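Local coordinates for uncharacterized protein (Leishmania infantum, PDB 4TYZ) that is of unknown function but, as the C-terminal GRAM domain of a longer protein, may take part in sterol binding and transfer, at residues L37-H42 and Y100-S105; L44-T49 and A53-E58; I66-V71 and E75-V80. All coordinates share one frame; numbering follows the deposited sequence. Where two conformers were deposited one is given.

Contact 1 (L37-H42 and Y100-S105); sequences LFITPH and YSALMS
I39 turns CG1 beside its backbone N and anti to its carbonyl carbon (chi1 -66°). The branch then runs on extended through chi2, 167°, which sends CD1 out to meet A102 and L103. L103 also has CG beside the backbone N. Its CD1 branch extends anti to CA, and the other branch, CD2, faces the strand. The contact belongs to the PH-like fold of the GRAM domain, in which a C-terminal helix packs against an antiparallel sheet. Here the end of strand 31-39 meets helix 96-107. The segment axes approach to 9.7 Å and lie 37° apart, with both chains running roughly the same way.

The packing is wholly apolar, with no hydrogen bond between the segments. CD1 of I39 is the main point of touch. It presses on the methyl of A102, CD1 to CB 3.5 Å, a little tighter than usual for two carbons. The same CD1 also meets CD2 of L103 at 3.7 Å. The side chains of I39 and L103 cross at about a right angle, so the leucine branch lies across the isoleucine chain and also meets its CG1. F38, between L37 and I39, points away from the helix and packs on helix 2-9, where its ring meets that of F6.

The surroundings complete a buried core. F22 of strand 20-28 touches both I39 and A102, and L44 of strand 43-48 touches both L37 and L103. L37 itself makes the loosest contact with the helix, its CD2 lying 4.5 Å from CD2 of L103.

Contact 2 (L44-T49 and A53-E58); sequences LCFQST and AHFSIE
L44 lies near the start of the first strand of a beta hairpin, strands 43-48 and 54-58, at one edge of the GRAM-domain sheet. Its N-H points almost straight at I57 O (2.8 Å, 176° at the hydrogen). I57 N bonds back to L44 O, and L44 CB packs on I57 CG2. C45 faces the other side of the sheet. Its SG rests 3.6 Å from CB of S56, and F10 covers both residues.

F46 forms the next hydrogen-bonded pair, with F55. The F55 CG sits between its backbone N and carbonyl carbon (chi1 69°), which swings the ring over the neighbouring strand. F46 CB lies over one face of that ring, 3.7 Å from its centroid, a CH-pi contact. The two rings are nearly parallel but slid apart, centroids 6.0 Å from each other, and barely overlap. W26 meets the F55 ring edge-to-face.

Q47 bends at chi2 and puts OE1 3.2 Å from H54 CB; the same oxygen bonds to S9 OG. Q47 NE2 bonds to S48 O in the plane of both groups.

At S48, two donors grip A53 O. The backbone N meets it almost head-on, while S48 OG approaches from above the carbonyl plane at 2.8 Å.

Contact 3 (I66-V71 and E75-V80); sequences IKSKSV and ENAIEV
A77 O is held by two donors: the backbone N of S68 across the contact and NH1 of R96 at the start of helix 96-107. The S68 bond is bent, 3.1 Å from S68 N to A77 O with 137° at the hydrogen. The nitrogen lies above the carbonyl plane. This is the loosening end of a beta hairpin, strands 62-67 and 78-82, at the far edge of the antiparallel sheet of the PH-like GRAM domain.

Closer to the sheet the pairing is regular. I66 and E79 form an antiparallel hydrogen-bonded pair, joined in both directions. I66 N reaches E79 O at 2.8 Å and E79 N reaches I66 O at 2.9 Å, each at 170° and in the carbonyl plane. CA of I78 adds a CA-H...O contact to I66 O.

S68 is the centre of the side-chain packing. Its OG lies beside its backbone N (chi1 -48°), which turns the hydroxyl toward the second segment. There it rests against the methyl of A77. In one of two conformers of E79, OE2 comes 2.9 Å from S68 OG. K67 takes the other side of the strand. It packs on Y100 of helix 96-107 and makes a salt bridge with D97.

Beyond S68 the two chains spread apart and a water bridges them. It accepts from A77 N and donates to S68 O, whose second partner is again R96. Farther out, S70 OG bonds to K72 N, and its bond to E75 O is weak and not settled. The water stands 2.8 Å from A77 N.

How the contacts relate
All three contacts belong to one GRAM domain and reach the same antiparallel sheet. Contacts 2 and 3 are hairpins at its two outermost strands, 54-58 and 62-67, with centres about 18 Å apart. They follow each other in the chain. Both fall between the two segments of contact 1, which brings together strand 31-39 and the C-terminal helix with 57 residues between them. Its centre lies about 12 Å from contact 2 and 16 Å from contact 3. The helix touches strand 43-48 of one hairpin and both strands of the other, where Y100 packs on I78. In one of its two conformers, L44 also approaches V80. The helix thus packs against parts of both hairpins, with contacts 1 and 2 buried and contact 3 at the surface.

Contact 1 (L37-H42 and Y100-S105)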
loop_
_atom_site.group_PDB
_atom_site.type_symbol
_atom_site.label_atom_id
_atom_site.label_comp_id
_atom_site.label_asym_id
_atom_site.label_seq_id
_atom_site.Cartn_x
_atom_site.Cartn_y
_atom_site.Cartn_z
ATOM N N LEU A 37 -1.456 -0.475 4.790
ATOM C CA LEU A 37 -0.496 -0.850 3.762
ATOM C C LEU A 37 0.519 -1.797 4.384
ATOM O O LEU A 37 1.079 -1.486 5.431
ATOM C CB LEU A 37 0.194 0.399 3.216
ATOM C CG LEU A 37 1.124 0.139 2.045
ATOM C CD1 LEU A 37 0.245 -0.205 0.870
ATOM C CD2 LEU A 37 1.985 1.372 1.758
ATOM N N PHE A 38 0.724 -2.959 3.764
ATOM C CA PHE A 38 1.712 -3.936 4.228
ATOM C C PHE A 38 2.850 -4.073 3.233
ATOM O O PHE A 38 2.618 -4.209 2.033
ATOM C CB PHE A 38 1.079 -5.314 4.419
ATOM C CG PHE A 38 -0.102 -5.327 5.347
ATOM C CD1 PHE A 38 0.077 -5.482 6.711
ATOM C CD2 PHE A 38 -1.394 -5.218 4.851
ATOM C CE1 PHE A 38 -1.013 -5.530 7.564
ATOM C CE2 PHE A 38 -2.482 -5.257 5.700
ATOM C CZ PHE A 38 -2.294 -5.418 7.055
ATOM N N ILE A 39 4.078 -4.079 3.739
ATOM C CA ILE A 39 5.254 -4.255 2.903
ATOM C C ILE A 39 5.938 -5.567 3.283
ATOM O O ILE A 39 6.293 -5.779 4.443
ATOM C CB ILE A 39 6.203 -3.070 3.056
ATOM C CG1 ILE A 39 5.515 -1.812 2.501
ATOM C CG2 ILE A 39 7.526 -3.332 2.361
ATOM C CD1 ILE A 39 6.192 -0.547 2.859
ATOM N N THR A 40 6.064 -6.461 2.309
ATOM C CA THR A 40 6.763 -7.714 2.506
ATOM C C THR A 40 7.901 -7.765 1.487
ATOM O O THR A 40 8.045 -6.847 0.672
ATOM C CB THR A 40 5.807 -8.940 2.364
ATOM O OG1 THR A 40 5.611 -9.255 0.977
ATOM C CG2 THR A 40 4.466 -8.654 3.023
ATOM N N PRO A 41 8.745 -8.805 1.544
ATOM C CA PRO A 41 9.847 -8.774 0.576
ATOM C C PRO A 41 9.400 -8.828 -0.895
ATOM O O PRO A 41 10.084 -8.256 -1.745
ATOM C CB PRO A 41 10.663 -10.021 0.947
ATOM C CG PRO A 41 10.384 -10.225 2.414
ATOM C CD PRO A 41 8.931 -9.842 2.577
ATOM N N HIS A 42 8.268 -9.463 -1.189
ATOM C CA HIS A 42 7.833 -9.615 -2.581
ATOM C C HIS A 42 6.531 -8.897 -2.923
ATOM O O HIS A 42 6.202 -8.777 -4.108
ATOM C CB HIS A 42 7.675 -11.098 -2.928
ATOM C CG HIS A 42 8.955 -11.862 -2.870
ATOM N ND1 HIS A 42 9.223 -12.786 -1.882
ATOM C CD2 HIS A 42 10.050 -11.821 -3.662
ATOM C CE1 HIS A 42 10.434 -13.285 -2.074
ATOM N NE2 HIS A 42 10.954 -12.719 -3.144
ATOM N N TYR A 100 6.956 5.718 1.726
ATOM C CA TYR A 100 7.519 5.775 0.384
ATOM C C TYR A 100 8.932 5.196 0.402
ATOM O O TYR A 100 9.306 4.425 -0.483
ATOM C CB TYR A 100 7.498 7.211 -0.143
ATOM C CG TYR A 100 8.032 7.341 -1.543
ATOM C CD1 TYR A 100 7.205 7.153 -2.642
ATOM C CD2 TYR A 100 9.362 7.664 -1.764
ATOM C CE1 TYR A 100 7.698 7.270 -3.935
ATOM C CE2 TYR A 100 9.858 7.796 -3.045
ATOM C CZ TYR A 100 9.025 7.591 -4.119
ATOM O OH TYR A 100 9.533 7.717 -5.396
ATOM N N SER A 101 9.701 5.536 1.432
ATOM C CA SER A 101 11.047 4.989 1.566
ATOM C C SER A 101 11.032 3.474 1.699
ATOM O O SER A 101 11.855 2.779 1.096
ATOM C CB SER A 101 11.755 5.612 2.764
ATOM O OG SER A 101 12.016 6.981 2.506
ATOM N N ALA A 102 10.097 2.960 2.492
ATOM C CA ALA A 102 10.006 1.517 2.691
ATOM C C ALA A 102 9.612 0.820 1.383
ATOM O O ALA A 102 10.155 -0.234 1.050
ATOM C CB ALA A 102 9.022 1.197 3.804
ATOM N N LEU A 103 8.696 1.432 0.633
ATOM C CA LEU A 103 8.332 0.936 -0.696
ATOM C C LEU A 103 9.526 0.898 -1.629
ATOM O O LEU A 103 9.775 -0.127 -2.258
ATOM C CB LEU A 103 7.239 1.793 -1.338
ATOM C CG LEU A 103 5.864 1.640 -0.721
ATOM C CD1 LEU A 103 4.862 2.465 -1.497
ATOM C CD2 LEU A 103 5.490 0.191 -0.741
ATOM N N MET A 104 10.252 2.013 -1.730
ATOM C CA MET A 104 11.433 2.075 -2.591
ATOM C C MET A 104 12.415 0.968 -2.282
ATOM O O MET A 104 12.968 0.346 -3.181
ATOM C CB MET A 104 12.163 3.417 -2.446
ATOM C CG MET A 104 11.512 4.615 -3.108
ATOM S SD MET A 104 11.150 4.414 -4.866
ATOM C CE MET A 104 9.397 4.054 -4.693
ATOM N N SER A 105 12.631 0.719 -0.996
ATOM C CA SER A 105 13.638 -0.247 -0.579
ATOM C C SER A 105 13.333 -1.638 -1.117
ATOM O O SER A 105 14.242 -2.375 -1.497
ATOM C CB SER A 105 13.746 -0.286 0.945
ATOM O OG SER A 105 14.235 0.943 1.438
#

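Contact 2 (L44-T49 and A53-E58)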
loop_
_atom_site.group_PDB
_atom_site.type_symbol
_atom_site.label_atom_id
_atom_site.label_comp_id
_atom_site.label_asym_id
_atom_site.label_seq_id
_atom_site.Cartn_x
_atom_site.Cartn_y
_atom_site.Cartn_z
ATOM N N LEU A 44 3.341 -5.836 -2.145
ATOM C CA LEU A 44 2.729 -4.635 -1.618
ATOM C C LEU A 44 1.256 -4.939 -1.435
ATOM O O LEU A 44 0.569 -5.265 -2.398
ATOM C CB LEU A 44 2.924 -3.466 -2.576
ATOM C CG LEU A 44 2.214 -2.222 -2.068
ATOM C CD1 LEU A 44 2.787 -1.850 -0.720
ATOM C CD2 LEU A 44 2.343 -1.082 -3.070
ATOM N N CYS A 45 0.772 -4.856 -0.198
ATOM C CA CYS A 45 -0.610 -5.254 0.091
ATOM C C CYS A 45 -1.365 -4.176 0.838
ATOM O O CYS A 45 -0.776 -3.376 1.556
ATOM C CB CYS A 45 -0.657 -6.532 0.934
ATOM S SG CYS A 45 0.361 -7.863 0.279
ATOM N N PHE A 46 -2.678 -4.194 0.683
ATOM C CA PHE A 46 -3.541 -3.293 1.440
ATOM C C PHE A 46 -4.762 -4.050 1.910
ATOM O O PHE A 46 -5.349 -4.798 1.136
ATOM C CB PHE A 46 -3.969 -2.090 0.588
ATOM C CG PHE A 46 -4.931 -1.175 1.292
ATOM C CD1 PHE A 46 -4.463 -0.105 2.036
ATOM C CD2 PHE A 46 -6.301 -1.401 1.228
ATOM C CE1 PHE A 46 -5.351 0.737 2.707
ATOM C CE2 PHE A 46 -7.197 -0.577 1.897
ATOM C CZ PHE A 46 -6.726 0.505 2.627
ATOM N N GLN A 47 -5.140 -3.856 3.174
ATOM C CA GLN A 47 -6.412 -4.365 3.693
ATOM C C GLN A 47 -7.201 -3.241 4.347
ATOM O O GLN A 47 -6.674 -2.524 5.194
ATOM C CB GLN A 47 -6.177 -5.497 4.704
ATOM C CG GLN A 47 -7.450 -5.977 5.431
ATOM C CD GLN A 47 -8.476 -6.560 4.482
ATOM O OE1 GLN A 47 -8.187 -7.501 3.741
ATOM N NE2 GLN A 47 -9.686 -6.010 4.503
ATOM N N SER A 48 -8.472 -3.104 3.969
ATOM C CA SER A 48 -9.373 -2.154 4.612
ATOM C C SER A 48 -9.630 -2.556 6.062
ATOM O O SER A 48 -9.803 -3.736 6.373
ATOM C CB SER A 48 -10.703 -2.082 3.858
ATOM O OG SER A 48 -10.516 -1.692 2.516
ATOM N N THR A 49 -9.643 -1.565 6.938
ATOM C CA THR A 49 -9.872 -1.793 8.357
ATOM C C THR A 49 -11.264 -2.327 8.627
ATOM O O THR A 49 -11.446 -3.260 9.417
ATOM C CB THR A 49 -9.686 -0.494 9.152
ATOM O OG1 THR A 49 -8.353 -0.019 8.974
ATOM C CG2 THR A 49 -9.950 -0.733 10.643
ATOM N N ALA A 53 -12.544 -4.902 1.170
ATOM C CA ALA A 53 -11.657 -4.451 0.101
ATOM C C ALA A 53 -10.185 -4.599 0.457
ATOM O O ALA A 53 -9.740 -4.178 1.523
ATOM C CB ALA A 53 -11.956 -3.009 -0.267
ATOM N N HIS A 54 -9.452 -5.232 -0.443
ATOM C CA HIS A 54 -8.027 -5.447 -0.252
ATOM C C HIS A 54 -7.362 -5.705 -1.589
ATOM O O HIS A 54 -8.023 -6.059 -2.564
ATOM C CB HIS A 54 -7.787 -6.636 0.687
ATOM C CG HIS A 54 -8.293 -7.937 0.155
ATOM N ND1 HIS A 54 -9.632 -8.285 0.184
ATOM C CD2 HIS A 54 -7.655 -8.980 -0.425
ATOM C CE1 HIS A 54 -9.788 -9.480 -0.345
ATOM N NE2 HIS A 54 -8.600 -9.930 -0.725
ATOM N N PHE A 55 -6.047 -5.535 -1.643
ATOM C CA PHE A 55 -5.316 -5.933 -2.838
ATOM C C PHE A 55 -3.929 -6.419 -2.454
ATOM O O PHE A 55 -3.441 -6.145 -1.360
ATOM C CB PHE A 55 -5.229 -4.780 -3.876
ATOM C CG PHE A 55 -4.355 -3.610 -3.462
ATOM C CD1 PHE A 55 -2.966 -3.691 -3.516
ATOM C CD2 PHE A 55 -4.929 -2.409 -3.053
ATOM C CE1 PHE A 55 -2.165 -2.604 -3.135
ATOM C CE2 PHE A 55 -4.141 -1.321 -2.696
ATOM C CZ PHE A 55 -2.764 -1.415 -2.727
ATOM N N SER A 56 -3.303 -7.149 -3.367
ATOM C CA SER A 56 -1.886 -7.474 -3.225
ATOM C C SER A 56 -1.270 -7.441 -4.599
ATOM O O SER A 56 -1.848 -7.966 -5.556
ATOM C CB SER A 56 -1.671 -8.837 -2.565
ATOM O OG SER A 56 -2.305 -9.865 -3.310
ATOM N N ILE A 57 -0.107 -6.812 -4.697
ATOM C CA ILE A 57 0.579 -6.702 -5.969
ATOM C C ILE A 57 2.054 -7.006 -5.757
ATOM O O ILE A 57 2.660 -6.573 -4.782
ATOM C CB ILE A 57 0.370 -5.305 -6.599
ATOM C CG1 ILE A 57 1.112 -5.214 -7.930
ATOM C CG2 ILE A 57 0.807 -4.217 -5.670
ATOM C CD1 ILE A 57 0.642 -4.084 -8.782
ATOM N N GLU A 58 2.617 -7.818 -6.645
ATOM C CA GLU A 58 4.030 -8.165 -6.530
ATOM C C GLU A 58 4.875 -6.981 -6.991
ATOM O O GLU A 58 4.473 -6.264 -7.899
ATOM C CB GLU A 58 4.339 -9.406 -7.385
ATOM C CG GLU A 58 4.983 -10.578 -6.650
ATOM C CD GLU A 58 6.515 -10.524 -6.639
ATOM O OE1 GLU A 58 7.095 -9.512 -7.095
ATOM O OE2 GLU A 58 7.146 -11.505 -6.173
#

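Contact 3 (I66-V71 and E75-V80)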
loop_
_atom_site.group_PDB
_atom_site.type_symbol
_atom_site.label_atom_id
_atom_site.label_comp_id
_atom_site.label_asym_id
_atom_site.label_seq_id
_atom_site.Cartn_x
_atom_site.Cartn_y
_atom_site.Cartn_z
ATOM N N ILE A 66 4.891 6.928 -7.426
ATOM C CA ILE A 66 5.012 8.387 -7.401
ATOM C C ILE A 66 4.580 8.949 -6.053
ATOM O O ILE A 66 3.540 8.550 -5.524
ATOM C CB ILE A 66 4.152 9.021 -8.500
ATOM C CG1 ILE A 66 4.650 8.562 -9.877
ATOM C CG2 ILE A 66 4.148 10.529 -8.382
ATOM C CD1 ILE A 66 3.784 9.045 -11.020
ATOM N N LYS A 67 5.386 9.846 -5.490
ATOM C CA LYS A 67 5.026 10.538 -4.260
ATOM C C LYS A 67 4.285 11.798 -4.682
ATOM O O LYS A 67 4.905 12.815 -4.994
ATOM C CB LYS A 67 6.267 10.857 -3.414
ATOM C CG LYS A 67 5.957 11.121 -1.950
ATOM C CD LYS A 67 7.066 11.865 -1.231
ATOM C CE LYS A 67 8.287 10.998 -0.955
ATOM N NZ LYS A 67 9.245 11.725 -0.041
ATOM N N SER A 68 2.956 11.713 -4.714
ATOM C CA SER A 68 2.114 12.716 -5.368
ATOM C C SER A 68 2.363 14.141 -4.896
ATOM O O SER A 68 2.468 14.408 -3.699
ATOM C CB SER A 68 0.631 12.384 -5.163
ATOM O OG SER A 68 0.359 11.022 -5.448
ATOM N N LYS A 69 2.460 15.058 -5.852
ATOM C CA LYS A 69 2.560 16.468 -5.527
ATOM C C LYS A 69 1.303 16.957 -4.833
ATOM O O LYS A 69 0.197 16.497 -5.111
ATOM C CB LYS A 69 2.815 17.292 -6.784
ATOM C CG LYS A 69 4.127 16.975 -7.453
ATOM C CD LYS A 69 4.269 17.757 -8.737
ATOM C CE LYS A 69 5.703 18.179 -8.944
ATOM N NZ LYS A 69 6.160 19.127 -7.879
ATOM N N SER A 70 1.488 17.900 -3.928
ATOM C CA SER A 70 0.391 18.410 -3.133
ATOM C C SER A 70 0.735 19.763 -2.568
ATOM O O SER A 70 1.852 19.983 -2.112
ATOM C CB SER A 70 0.066 17.446 -1.995
ATOM O OG SER A 70 -0.835 18.037 -1.083
ATOM N N VAL A 71 -0.221 20.681 -2.591
ATOM C CA VAL A 71 -0.063 21.885 -1.803
ATOM C C VAL A 71 -1.168 21.948 -0.746
ATOM O O VAL A 71 -1.489 23.009 -0.225
ATOM C CB VAL A 71 -0.080 23.162 -2.679
ATOM C CG1 VAL A 71 1.152 23.201 -3.579
ATOM C CG2 VAL A 71 -1.356 23.231 -3.501
ATOM N N GLU A 75 -3.564 16.280 2.613
ATOM C CA GLU A 75 -3.486 15.288 1.556
ATOM C C GLU A 75 -2.038 14.822 1.428
ATOM O O GLU A 75 -1.128 15.644 1.255
ATOM C CB GLU A 75 -4.017 15.863 0.239
ATOM C CG GLU A 75 -5.475 16.312 0.340
ATOM C CD GLU A 75 -6.012 16.906 -0.948
ATOM O OE1 GLU A 75 -5.289 16.886 -1.964
ATOM O OE2 GLU A 75 -7.163 17.394 -0.939
ATOM N N ASN A 76 -1.836 13.517 1.537
ATOM C CA ASN A 76 -0.520 12.888 1.538
ATOM C C ASN A 76 -0.644 11.565 0.815
ATOM O O ASN A 76 -0.922 10.541 1.460
ATOM C CB ASN A 76 -0.021 12.640 2.968
ATOM C CG ASN A 76 0.426 13.908 3.663
ATOM O OD1 ASN A 76 1.533 14.393 3.435
ATOM N ND2 ASN A 76 -0.431 14.443 4.530
ATOM N N ALA A 77 -0.466 11.582 -0.505
ATOM C CA ALA A 77 -0.779 10.412 -1.321
ATOM C C ALA A 77 0.433 9.812 -2.020
ATOM O O ALA A 77 1.431 10.484 -2.264
ATOM C CB ALA A 77 -1.841 10.763 -2.358
ATOM N N ILE A 78 0.302 8.530 -2.336
ATOM C CA ILE A 78 1.261 7.795 -3.142
ATOM C C ILE A 78 0.486 7.118 -4.261
ATOM O O ILE A 78 -0.588 6.561 -4.033
ATOM C CB ILE A 78 2.019 6.726 -2.323
ATOM C CG1 ILE A 78 2.926 7.402 -1.300
ATOM C CG2 ILE A 78 2.832 5.801 -3.248
ATOM C CD1 ILE A 78 3.581 6.430 -0.319
ATOM N N GLU A 79 1.025 7.174 -5.469
ATOM C CA GLU A 79 0.382 6.533 -6.606
ATOM C C GLU A 79 1.223 5.382 -7.113
ATOM O O GLU A 79 2.421 5.530 -7.350
ATOM C CB GLU A 79 0.153 7.530 -7.736
ATOM C CG GLU A 79 -0.739 8.682 -7.361
ATOM C CD GLU A 79 -0.834 9.709 -8.467
ATOM O OE1 GLU A 79 -1.028 9.307 -9.635
ATOM O OE2 GLU A 79 -0.702 10.916 -8.169
ATOM N N VAL A 80 0.585 4.226 -7.273
ATOM C CA VAL A 80 1.277 3.036 -7.756
ATOM C C VAL A 80 0.765 2.677 -9.142
ATOM O O VAL A 80 -0.429 2.459 -9.329
ATOM C CB VAL A 80 1.083 1.848 -6.803
ATOM C CG1 VAL A 80 1.756 0.596 -7.371
ATOM C CG2 VAL A 80 1.631 2.181 -5.426
HETATM O O HOH W 1 0.004 14.009 -1.808
#